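Local coordinates for INSIG protein homolog (Mycobacterium vanbaalenii PYR-1, PDB 4XU6), which binds diacylglycerol in the membrane as a homotrimeric, bacterial relative of the Insig sterol-sensing proteins, at residues A161-L164 / A165-F169. Residues are numbered along the deposited sequence; the frame is centred on the assembly and turned at random.
Sequences APFL and APLYF. With TDA (N-tridecanoic acid), chain E; TDA (N-tridecanoic acid), chain F.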
loop_
_atom_site.group_PDB
_atom_site.type_symbol
_atom_site.label_atom_id
_atom_site.label_comp_id
_atom_site.label_asym_id
_atom_site.label_seq_id
_atom_site.Cartn_x
_atom_site.Cartn_y
_atom_site.Cartn_z
ATOM N N ALA A 161 -6.293 3.315 -20.657
ATOM C CA ALA A 161 -6.175 3.980 -19.356
ATOM C C ALA A 161 -4.802 4.613 -19.152
ATOM O O ALA A 161 -3.776 3.983 -19.406
ATOM C CB ALA A 161 -6.485 3.007 -18.228
ATOM N N PRO A 162 -4.779 5.875 -18.701
ATOM C CA PRO A 162 -3.507 6.530 -18.367
ATOM C C PRO A 162 -2.694 5.744 -17.330
ATOM O O PRO A 162 -1.466 5.793 -17.378
ATOM C CB PRO A 162 -3.951 7.886 -17.808
ATOM C CG PRO A 162 -5.252 8.173 -18.559
ATOM C CD PRO A 162 -5.922 6.810 -18.674
ATOM N N PHE A 163 -3.362 5.009 -16.434
ATOM C CA PHE A 163 -2.645 4.223 -15.428
ATOM C C PHE A 163 -1.754 3.124 -16.017
ATOM O O PHE A 163 -0.901 2.591 -15.321
ATOM C CB PHE A 163 -3.568 3.665 -14.316
ATOM C CG PHE A 163 -4.573 2.619 -14.780
ATOM C CD1 PHE A 163 -4.158 1.363 -15.235
ATOM C CD2 PHE A 163 -5.933 2.875 -14.685
ATOM C CE1 PHE A 163 -5.093 0.400 -15.635
ATOM C CE2 PHE A 163 -6.881 1.922 -15.075
ATOM C CZ PHE A 163 -6.456 0.683 -15.549
ATOM N N LEU A 164 -1.960 2.780 -17.289
ATOM C CA LEU A 164 -1.105 1.783 -17.934
ATOM C C LEU A 164 0.353 2.203 -17.930
ATOM O O LEU A 164 1.238 1.367 -17.817
ATOM C CB LEU A 164 -1.545 1.517 -19.375
ATOM C CG LEU A 164 -2.895 0.814 -19.523
ATOM C CD1 LEU A 164 -3.235 0.650 -21.007
ATOM C CD2 LEU A 164 -2.878 -0.540 -18.824
ATOM N N ALA A 165 0.616 3.497 -18.067
ATOM C CA ALA A 165 2.006 3.929 -18.117
ATOM C C ALA A 165 2.779 3.564 -16.830
ATOM O O ALA A 165 3.801 2.882 -16.908
ATOM C CB ALA A 165 2.128 5.429 -18.483
ATOM N N PRO A 166 2.285 3.988 -15.642
ATOM C CA PRO A 166 3.049 3.533 -14.470
ATOM C C PRO A 166 2.871 2.040 -14.164
ATOM O O PRO A 166 3.759 1.449 -13.553
ATOM C CB PRO A 166 2.490 4.390 -13.322
ATOM C CG PRO A 166 1.143 4.858 -13.787
ATOM C CD PRO A 166 1.289 5.018 -15.284
ATOM N N LEU A 167 1.758 1.431 -14.572
ATOM C CA LEU A 167 1.596 -0.005 -14.327
ATOM C C LEU A 167 2.635 -0.807 -15.111
ATOM O O LEU A 167 3.309 -1.663 -14.548
ATOM C CB LEU A 167 0.169 -0.485 -14.645
ATOM C CG LEU A 167 -0.123 -1.988 -14.508
ATOM C CD1 LEU A 167 0.162 -2.476 -13.097
ATOM C CD2 LEU A 167 -1.585 -2.298 -14.923
ATOM N N TYR A 168 2.770 -0.521 -16.404
ATOM C CA TYR A 168 3.780 -1.196 -17.221
ATOM C C TYR A 168 5.189 -0.867 -16.733
ATOM O O TYR A 168 6.067 -1.728 -16.732
ATOM C CB TYR A 168 3.629 -0.824 -18.704
ATOM C CG TYR A 168 2.595 -1.651 -19.458
ATOM C CD1 TYR A 168 2.841 -2.990 -19.760
ATOM C CD2 TYR A 168 1.386 -1.094 -19.875
ATOM C CE1 TYR A 168 1.906 -3.760 -20.453
ATOM C CE2 TYR A 168 0.430 -1.864 -20.582
ATOM C CZ TYR A 168 0.714 -3.203 -20.859
ATOM O OH TYR A 168 -0.194 -3.993 -21.548
ATOM N N PHE A 169 5.407 0.375 -16.308
ATOM C CA PHE A 169 6.728 0.747 -15.794
ATOM C C PHE A 169 7.140 -0.157 -14.625
ATOM O O PHE A 169 8.238 -0.701 -14.609
ATOM C CB PHE A 169 6.765 2.218 -15.364
ATOM C CG PHE A 169 8.070 2.615 -14.709
ATOM C CD1 PHE A 169 9.167 2.986 -15.484
ATOM C CD2 PHE A 169 8.207 2.574 -13.324
ATOM C CE1 PHE A 169 10.382 3.334 -14.878
ATOM C CE2 PHE A 169 9.407 2.925 -12.711
ATOM C CZ PHE A 169 10.500 3.299 -13.490
HETATM O O21 TDA E . -4.506 -3.597 -18.667
HETATM O O22 TDA E . -4.871 -4.779 -20.638
HETATM C C21 TDA E . -4.108 -4.553 -19.698
HETATM C C22 TDA E . -2.817 -5.310 -19.583
HETATM C C23 TDA E . -1.880 -4.672 -18.553
HETATM C C24 TDA E . -0.641 -5.537 -18.320
HETATM C C25 TDA E . 0.349 -4.848 -17.378
HETATM C C26 TDA E . 1.583 -5.704 -17.111
HETATM C C27 TDA E . 1.165 -6.903 -16.273
HETATM C C28 TDA E . 2.334 -7.797 -15.927
HETATM C C29 TDA E . 1.822 -9.048 -15.232
HETATM C C30 TDA E . 3.017 -9.900 -14.846
HETATM C C31 TDA E . 3.830 -9.195 -13.771
HETATM C C32 TDA E . 4.923 -10.108 -13.231
HETATM C C33 TDA E . 6.060 -9.297 -12.623
HETATM C C21 TDA F . -3.414 -6.363 -24.508
HETATM C C22 TDA F . -1.991 -6.353 -25.021
HETATM C C23 TDA F . -0.984 -6.494 -23.890
HETATM C C24 TDA F . 0.435 -6.349 -24.436
HETATM C C25 TDA F . 1.481 -6.426 -23.333
HETATM C C26 TDA F . 2.829 -5.881 -23.802
HETATM C C27 TDA F . 3.259 -6.545 -25.104
HETATM C C28 TDA F . 4.500 -5.876 -25.677
HETATM C C29 TDA F . 5.588 -6.915 -25.906
HETATM C C30 TDA F . 5.118 -7.976 -26.893
HETATM C C31 TDA F . 5.979 -9.227 -26.763
HETATM C C32 TDA F . 7.462 -8.869 -26.752
HETATM C C33 TDA F . 8.324 -10.093 -27.032
#
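Tyr168 lies alongside Leu164 one helical turn on, and the two side chains point the same way, toward the tridecanoic acid of chain E. Leu164 CB sits 4.0 Å from Tyr168 CD2. With CG beside its own backbone N (chi1 -84°), the tyrosine ring also brings its edge to Leu164 O.

The backbone bonds record how the chain enters helix 164-184. A type I turn from Ala161 to Leu164 leads in; then Ala165 N reaches Pro162 O at 3.2 Å, a three-residue step. Regular i to i+4 bonds follow, from Leu167 N to Phe163 O (3.0 Å) and from Tyr168 N to Leu164 O (2.8 Å). Pro166 has no N-H to give; its CD is in van der Waals contact with Phe163 O at 3.3 Å.

Leu167 CD2 lies 4.5 Å from Leu164 CD2 and just as far from Phe163 CE1, approaching that ring obliquely, while Ala161 CB packs over one face of it.

The fatty acid of chain E lays C25 over a face of Tyr168, toward the rim, and places acid oxygen O21 3.5 Å from Leu164 CD2; Tyr150 OH hydrogen-bonds this ligand. The Tyr168 hydroxyl touches both fatty acids and is hydrogen-bonded to Glu139 OE2 on helix 122-144. Leu164 and Tyr168 thus line the site with an apolar side chain and a ring whose polar end Glu139 holds, while their backbone N-H groups are used in turn and helix bonds.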